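Local coordinates for protein serine--tRNA ligase (Pyrococcus horikoshii, PDB 2ZR2) that attaches serine to tRNA(Ser) at the expense of ATP and probably also charges tRNA(Sec) with serine, working as a homodimer, at residues V305-Y310 / S405-T410; E140-Q145 / G366-V371. All blocks are in the same frame, centred on the assembly; numbering follows the deposited sequence.

Contact 1 (305-310 with 405-410) is buried in the catalytic core, its centre about 11 Å from that of the chain, whereas contact 2 (140-145 with 366-371) is centred about 25 Å from the centre of the chain; the two centres are about 24 Å apart. Strand 367-378 connects them: it pairs antiparallel with strand 398-406, which in turn pairs with strand 301-311. At the junction Thr406 CG2 packs 4.0 Å from Val371 O. Both contacts reach the bound AMP, the first through Thr406 and Ala409 beside the ribose, the second through Glu370 and Val371 at the ribose hydroxyls. Of the two contacts, only contact 1 holds residues predicted to bind serine, Glu306 and Thr406.

Contact 1. Residues V305-Y310 / S405-T410; sequences VEQFVY and STAIAT. With AMP (adenosine monophosphate), chain C.
Thr406 O is gripped by two side chains, Gln307 NE2 from the facing strand at 3.1 Å and Ser405 OG at 3.0 Å. The Gln307 nitrogen comes from above the carbonyl plane, 40° out of it, although the oxygen lies close to the plane of the amide. Beyond CG the glutamine chain runs extended (chi2 174°), carrying NE2 to this oxygen; NE2 also donates to Ile323 O, and OE1 takes Asn326 ND2, both on helix 316-333. Backbone bonds join the strands antiparallel, among them Gln307 N to Ser405 O at 2.7 Å. Further along, Ala407 and Ile408 both face Val305, a classic beta bulge: Val305 O takes Ala407 N at 2.9 Å and, weakly, Ile408 N. Within it Ala407 CB packs 3.6 Å from Val305 CG1. On the face opposite Gln307 and Ser405, Glu306 turns its bent chain so that OE1 lies 3.2 Å from Thr406 CA. Thr406 OG1 bonds to Ser373 N and lies 3.5 Å from AMP C5'. With Glu306 and Thr406 both predicted to bind serine, this polar face, with Glu254 beside Glu306, is consistent with an amino-acid pocket next to the nucleotide.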
loop_
_atom_site.group_PDB
_atom_site.type_symbol
_atom_site.label_atom_id
_atom_site.label_comp_id
_atom_site.label_asym_id
_atom_site.label_seq_id
_atom_site.Cartn_x
_atom_site.Cartn_y
_atom_site.Cartn_z
ATOM N N VAL A 305 2.095 5.153 -12.717
ATOM C CA VAL A 305 1.332 4.570 -13.803
ATOM C C VAL A 305 2.388 3.827 -14.619
ATOM O O VAL A 305 3.345 4.440 -15.091
ATOM C CB VAL A 305 0.692 5.674 -14.644
ATOM C CG1 VAL A 305 0.016 5.081 -15.857
ATOM C CG2 VAL A 305 -0.305 6.454 -13.790
ATOM N N GLU A 306 2.237 2.516 -14.776
ATOM C CA GLU A 306 3.247 1.745 -15.496
ATOM C C GLU A 306 2.785 1.078 -16.786
ATOM O O GLU A 306 1.665 0.589 -16.888
ATOM C CB GLU A 306 3.843 0.687 -14.559
ATOM C CG GLU A 306 4.943 -0.147 -15.162
ATOM C CD GLU A 306 6.332 0.384 -14.869
ATOM O OE1 GLU A 306 6.512 1.620 -14.849
ATOM O OE2 GLU A 306 7.255 -0.445 -14.673
ATOM N N GLN A 307 3.663 1.070 -17.781
ATOM C CA GLN A 307 3.353 0.438 -19.047
ATOM C C GLN A 307 3.939 -0.956 -18.985
ATOM O O GLN A 307 5.116 -1.126 -18.651
ATOM C CB GLN A 307 4.031 1.148 -20.231
ATOM C CG GLN A 307 3.706 2.613 -20.493
ATOM C CD GLN A 307 4.585 3.165 -21.621
ATOM O OE1 GLN A 307 4.488 2.730 -22.763
ATOM N NE2 GLN A 307 5.457 4.109 -21.292
ATOM N N PHE A 308 3.138 -1.966 -19.285
ATOM C CA PHE A 308 3.700 -3.300 -19.312
ATOM C C PHE A 308 3.291 -3.931 -20.627
ATOM O O PHE A 308 2.167 -3.751 -21.093
ATOM C CB PHE A 308 3.230 -4.126 -18.134
ATOM C CG PHE A 308 4.001 -5.400 -17.954
ATOM C CD1 PHE A 308 3.706 -6.525 -18.725
ATOM C CD2 PHE A 308 4.993 -5.490 -16.980
ATOM C CE1 PHE A 308 4.383 -7.720 -18.521
ATOM C CE2 PHE A 308 5.677 -6.674 -16.767
ATOM C CZ PHE A 308 5.370 -7.800 -17.540
ATOM N N VAL A 309 4.224 -4.664 -21.225
ATOM C CA VAL A 309 4.015 -5.295 -22.519
ATOM C C VAL A 309 4.487 -6.740 -22.633
ATOM O O VAL A 309 5.623 -7.088 -22.254
ATOM C CB VAL A 309 4.729 -4.479 -23.626
ATOM C CG1 VAL A 309 4.702 -5.223 -24.930
ATOM C CG2 VAL A 309 4.060 -3.123 -23.784
ATOM N N TYR A 310 3.586 -7.578 -23.149
ATOM C CA TYR A 310 3.866 -8.988 -23.409
ATOM C C TYR A 310 3.976 -8.992 -24.930
ATOM O O TYR A 310 3.060 -8.537 -25.614
ATOM C CB TYR A 310 2.698 -9.875 -22.994
ATOM C CG TYR A 310 2.537 -10.117 -21.504
ATOM C CD1 TYR A 310 1.804 -9.236 -20.698
ATOM C CD2 TYR A 310 3.058 -11.267 -20.912
ATOM C CE1 TYR A 310 1.591 -9.515 -19.342
ATOM C CE2 TYR A 310 2.852 -11.553 -19.562
ATOM C CZ TYR A 310 2.117 -10.680 -18.781
ATOM O OH TYR A 310 1.889 -10.996 -17.450
ATOM N N SER A 405 7.794 0.110 -18.645
ATOM C CA SER A 405 8.263 1.466 -18.717
ATOM C C SER A 405 7.362 2.370 -17.927
ATOM O O SER A 405 6.141 2.234 -17.928
ATOM C CB SER A 405 8.307 1.941 -20.161
ATOM O OG SER A 405 8.526 3.340 -20.217
ATOM N N THR A 406 7.979 3.303 -17.238
ATOM C CA THR A 406 7.229 4.253 -16.457
ATOM C C THR A 406 6.381 5.008 -17.453
ATOM O O THR A 406 6.725 5.071 -18.627
ATOM C CB THR A 406 8.190 5.251 -15.792
ATOM O OG1 THR A 406 9.215 4.531 -15.109
ATOM C CG2 THR A 406 7.460 6.149 -14.810
ATOM N N ALA A 407 5.250 5.528 -17.002
ATOM C CA ALA A 407 4.421 6.390 -17.842
ATOM C C ALA A 407 4.664 7.672 -17.050
ATOM O O ALA A 407 5.240 8.639 -17.543
ATOM C CB ALA A 407 2.961 5.990 -17.785
ATOM N N ILE A 408 4.250 7.645 -15.790
ATOM C CA ILE A 408 4.471 8.752 -14.886
ATOM C C ILE A 408 4.472 8.257 -13.454
ATOM O O ILE A 408 3.572 7.533 -13.017
ATOM C CB ILE A 408 3.403 9.831 -14.993
ATOM C CG1 ILE A 408 3.570 10.598 -16.296
ATOM C CG2 ILE A 408 3.534 10.805 -13.819
ATOM C CD1 ILE A 408 2.513 11.691 -16.490
ATOM N N ALA A 409 5.515 8.628 -12.732
ATOM C CA ALA A 409 5.615 8.287 -11.336
ATOM C C ALA A 409 5.400 9.698 -10.807
ATOM O O ALA A 409 6.237 10.571 -10.994
ATOM C CB ALA A 409 7.001 7.775 -11.026
ATOM N N THR A 410 4.248 9.926 -10.191
ATOM C CA THR A 410 3.892 11.251 -9.704
ATOM C C THR A 410 4.950 11.954 -8.868
ATOM O O THR A 410 5.218 13.134 -9.083
ATOM C CB THR A 410 2.541 11.221 -8.939
ATOM O OG1 THR A 410 2.629 10.329 -7.818
ATOM C CG2 THR A 410 1.425 10.754 -9.862
HETATM P P AMP C . 12.341 1.545 -11.497
HETATM O O1P AMP C . 12.673 1.619 -12.934
HETATM O O2P AMP C . 10.988 0.853 -10.981
HETATM O O3P AMP C . 13.475 1.630 -10.336
HETATM O "O5'" AMP C . 11.809 3.054 -11.232
HETATM C "C5'" AMP C . 11.056 3.746 -12.231
HETATM C "C4'" AMP C . 10.671 5.140 -11.759
HETATM O "O4'" AMP C . 9.967 5.080 -10.503
HETATM C "C3'" AMP C . 11.882 6.025 -11.477
HETATM O "O3'" AMP C . 12.376 6.566 -12.704
HETATM C "C2'" AMP C . 11.217 7.135 -10.701
HETATM O "O2'" AMP C . 10.469 7.977 -11.582
HETATM C "C1'" AMP C . 10.270 6.344 -9.778
HETATM N N9 AMP C . 10.954 5.989 -8.500
HETATM C C8 AMP C . 11.757 4.930 -8.284
HETATM N N7 AMP C . 12.137 4.924 -7.002
HETATM C C5 AMP C . 11.581 5.978 -6.409
HETATM C C6 AMP C . 11.608 6.483 -5.112
HETATM N N6 AMP C . 12.305 5.870 -4.170
HETATM N N1 AMP C . 10.907 7.604 -4.818
HETATM C C2 AMP C . 10.186 8.234 -5.757
HETATM N N3 AMP C . 10.147 7.766 -7.010
HETATM C C4 AMP C . 10.832 6.652 -7.357
#

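Contact 2. Residues E140-Q145 / G366-V371; sequences ERFLEQ and GKFREV. With AMP (adenosine monophosphate), chain C; SO4 (sulfate ion), chain E.
Helix 140-145 passes strand 367-371 with 8.9 Å between their axes and 55° between their directions. Arg141 reaches across to the turn before the strand, its NE donating to Gly366 O at 2.7 Å from above the carbonyl plane, with the oxygen near the guanidinium plane. A bend at chi3 (70°) brings this N-H round to the carbonyl, and NH2 adds a weak bond to the same oxygen. Over the centre of one guanidinium face sits Lys367 CE, 3.7 Å from Arg141 CZ. Deeper in, Phe142 CE2 meets Phe368 CZ obliquely at 4.3 Å, and both rings make edge-to-face contacts with Trp361. Gln145 CB rests 3.8 Å from Phe368 CE1. Farther along the strand, Arg369 NH1 binds a sulfate, probably from the crystallisation liquor, through O4 at 2.9 Å. Glu370 holds its carboxylate out on an extended chain, where OE1 comes so close to AMP O3' that the hydrogen bond modelled there is very short and its exact length doubtful. With an alanine here, the ribose O3' is likely to lose its carboxylate partner. Val371 O receives a weak bond from AMP O2'. The strand thus runs from an aromatic cluster under the helix into the nucleotide site of a class II aminoacyl-tRNA synthetase core.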
loop_
_atom_site.group_PDB
_atom_site.type_symbol
_atom_site.label_atom_id
_atom_site.label_comp_id
_atom_site.label_asym_id
_atom_site.label_seq_id
_atom_site.Cartn_x
_atom_site.Cartn_y
_atom_site.Cartn_z
ATOM N N GLU A 140 28.008 25.714 -16.755
ATOM C CA GLU A 140 28.962 24.726 -17.221
ATOM C C GLU A 140 28.376 23.317 -17.067
ATOM O O GLU A 140 28.218 22.606 -18.066
ATOM C CB GLU A 140 30.296 24.865 -16.473
ATOM C CG GLU A 140 31.505 24.336 -17.250
ATOM C CD GLU A 140 32.838 24.708 -16.609
ATOM O OE1 GLU A 140 33.900 24.370 -17.188
ATOM O OE2 GLU A 140 32.823 25.339 -15.527
ATOM N N ARG A 141 28.028 22.922 -15.836
ATOM C CA ARG A 141 27.475 21.585 -15.606
ATOM C C ARG A 141 26.373 21.263 -16.605
ATOM O O ARG A 141 26.289 20.139 -17.116
ATOM C CB ARG A 141 26.935 21.427 -14.177
ATOM C CG ARG A 141 26.325 20.031 -13.903
ATOM C CD ARG A 141 26.203 19.701 -12.407
ATOM N NE ARG A 141 25.186 20.490 -11.712
ATOM C CZ ARG A 141 25.247 20.834 -10.427
ATOM N NH1 ARG A 141 26.277 20.466 -9.682
ATOM N NH2 ARG A 141 24.275 21.550 -9.882
ATOM N N PHE A 142 25.525 22.240 -16.898
ATOM C CA PHE A 142 24.470 21.988 -17.851
ATOM C C PHE A 142 25.046 21.604 -19.214
ATOM O O PHE A 142 24.773 20.512 -19.728
ATOM C CB PHE A 142 23.573 23.211 -17.997
ATOM C CG PHE A 142 22.639 23.124 -19.163
ATOM C CD1 PHE A 142 23.003 23.645 -20.404
ATOM C CD2 PHE A 142 21.419 22.471 -19.040
ATOM C CE1 PHE A 142 22.171 23.515 -21.511
ATOM C CE2 PHE A 142 20.576 22.335 -20.144
ATOM C CZ PHE A 142 20.955 22.861 -21.387
ATOM N N LEU A 143 25.866 22.501 -19.773
ATOM C CA LEU A 143 26.484 22.320 -21.088
ATOM C C LEU A 143 27.264 21.041 -21.232
ATOM O O LEU A 143 27.330 20.468 -22.324
ATOM C CB LEU A 143 27.388 23.501 -21.410
ATOM C CG LEU A 143 26.708 24.872 -21.465
ATOM C CD1 LEU A 143 27.765 25.947 -21.480
ATOM C CD2 LEU A 143 25.817 24.971 -22.684
ATOM N N GLU A 144 27.863 20.592 -20.137
ATOM C CA GLU A 144 28.619 19.345 -20.153
ATOM C C GLU A 144 27.634 18.189 -20.316
ATOM O O GLU A 144 27.760 17.375 -21.231
ATOM C CB GLU A 144 29.378 19.170 -18.841
ATOM C CG GLU A 144 30.860 18.953 -19.012
ATOM C CD GLU A 144 31.188 17.587 -19.570
ATOM O OE1 GLU A 144 30.928 16.588 -18.862
ATOM O OE2 GLU A 144 31.704 17.517 -20.712
ATOM N N GLN A 145 26.635 18.148 -19.434
ATOM C CA GLN A 145 25.635 17.092 -19.441
ATOM C C GLN A 145 24.725 17.125 -20.663
ATOM O O GLN A 145 24.181 16.103 -21.080
ATOM C CB GLN A 145 24.816 17.164 -18.151
ATOM C CG GLN A 145 25.669 16.988 -16.888
ATOM C CD GLN A 145 26.160 15.553 -16.684
ATOM O OE1 GLN A 145 25.459 14.729 -16.097
ATOM N NE2 GLN A 145 27.363 15.250 -17.177
ATOM N N GLY A 366 20.107 21.959 -10.784
ATOM C CA GLY A 366 21.209 22.204 -11.687
ATOM C C GLY A 366 21.627 20.900 -12.357
ATOM O O GLY A 366 22.768 20.757 -12.766
ATOM N N LYS A 367 20.722 19.935 -12.477
ATOM C CA LYS A 367 21.086 18.669 -13.121
ATOM C C LYS A 367 19.926 17.860 -13.722
ATOM O O LYS A 367 18.760 18.207 -13.553
ATOM C CB LYS A 367 21.863 17.803 -12.130
ATOM C CG LYS A 367 21.350 17.899 -10.733
ATOM C CD LYS A 367 22.187 17.092 -9.749
ATOM C CE LYS A 367 23.524 17.748 -9.382
ATOM N NZ LYS A 367 24.200 17.002 -8.256
ATOM N N PHE A 368 20.264 16.807 -14.460
ATOM C CA PHE A 368 19.260 15.924 -15.049
ATOM C C PHE A 368 19.034 14.769 -14.066
ATOM O O PHE A 368 19.996 14.154 -13.602
ATOM C CB PHE A 368 19.739 15.321 -16.378
ATOM C CG PHE A 368 19.859 16.304 -17.511
ATOM C CD1 PHE A 368 21.021 17.041 -17.690
ATOM C CD2 PHE A 368 18.824 16.456 -18.427
ATOM C CE1 PHE A 368 21.151 17.909 -18.765
ATOM C CE2 PHE A 368 18.943 17.323 -19.506
ATOM C CZ PHE A 368 20.106 18.051 -19.675
ATOM N N ARG A 369 17.775 14.467 -13.743
ATOM C CA ARG A 369 17.498 13.365 -12.815
ATOM C C ARG A 369 16.519 12.390 -13.456
ATOM O O ARG A 369 15.612 12.801 -14.188
ATOM C CB ARG A 369 16.905 13.888 -11.506
ATOM C CG ARG A 369 17.640 15.049 -10.880
ATOM C CD ARG A 369 19.102 14.707 -10.692
ATOM N NE ARG A 369 19.304 13.437 -9.995
ATOM C CZ ARG A 369 19.013 13.213 -8.714
ATOM N NH1 ARG A 369 19.246 12.022 -8.195
ATOM N NH2 ARG A 369 18.488 14.165 -7.949
ATOM N N GLU A 370 16.700 11.100 -13.185
ATOM C CA GLU A 370 15.811 10.093 -13.748
ATOM C C GLU A 370 14.382 10.376 -13.369
ATOM O O GLU A 370 14.072 10.703 -12.226
ATOM C CB GLU A 370 16.159 8.691 -13.262
ATOM C CG GLU A 370 15.160 7.646 -13.724
ATOM C CD GLU A 370 15.383 6.299 -13.085
ATOM O OE1 GLU A 370 14.487 5.429 -13.204
ATOM O OE2 GLU A 370 16.454 6.108 -12.467
ATOM N N VAL A 371 13.505 10.220 -14.344
ATOM C CA VAL A 371 12.110 10.457 -14.115
ATOM C C VAL A 371 11.298 9.261 -14.675
ATOM O O VAL A 371 10.175 9.017 -14.254
ATOM C CB VAL A 371 11.757 11.822 -14.724
ATOM C CG1 VAL A 371 11.228 11.666 -16.136
ATOM C CG2 VAL A 371 10.828 12.566 -13.795
HETATM P P AMP C . 12.341 1.545 -11.497
HETATM O O1P AMP C . 12.673 1.619 -12.934
HETATM O O2P AMP C . 10.988 0.853 -10.981
HETATM O O3P AMP C . 13.475 1.630 -10.336
HETATM O "O5'" AMP C . 11.809 3.054 -11.232
HETATM C "C5'" AMP C . 11.056 3.746 -12.231
HETATM C "C4'" AMP C . 10.671 5.140 -11.759
HETATM O "O4'" AMP C . 9.967 5.080 -10.503
HETATM C "C3'" AMP C . 11.882 6.025 -11.477
HETATM O "O3'" AMP C . 12.376 6.566 -12.704
HETATM C "C2'" AMP C . 11.217 7.135 -10.701
HETATM O "O2'" AMP C . 10.469 7.977 -11.582
HETATM C "C1'" AMP C . 10.270 6.344 -9.778
HETATM N N9 AMP C . 10.954 5.989 -8.500
HETATM C C8 AMP C . 11.757 4.930 -8.284
HETATM N N7 AMP C . 12.137 4.924 -7.002
HETATM C C5 AMP C . 11.581 5.978 -6.409
HETATM C C6 AMP C . 11.608 6.483 -5.112
HETATM N N6 AMP C . 12.305 5.870 -4.170
HETATM N N1 AMP C . 10.907 7.604 -4.818
HETATM C C2 AMP C . 10.186 8.234 -5.757
HETATM N N3 AMP C . 10.147 7.766 -7.010
HETATM C C4 AMP C . 10.832 6.652 -7.357
HETATM S S SO4 E . 20.455 12.509 -4.339
HETATM O O1 SO4 E . 19.680 11.993 -3.196
HETATM O O2 SO4 E . 20.005 13.885 -4.639
HETATM O O3 SO4 E . 21.897 12.507 -4.026
HETATM O O4 SO4 E . 20.220 11.633 -5.500
#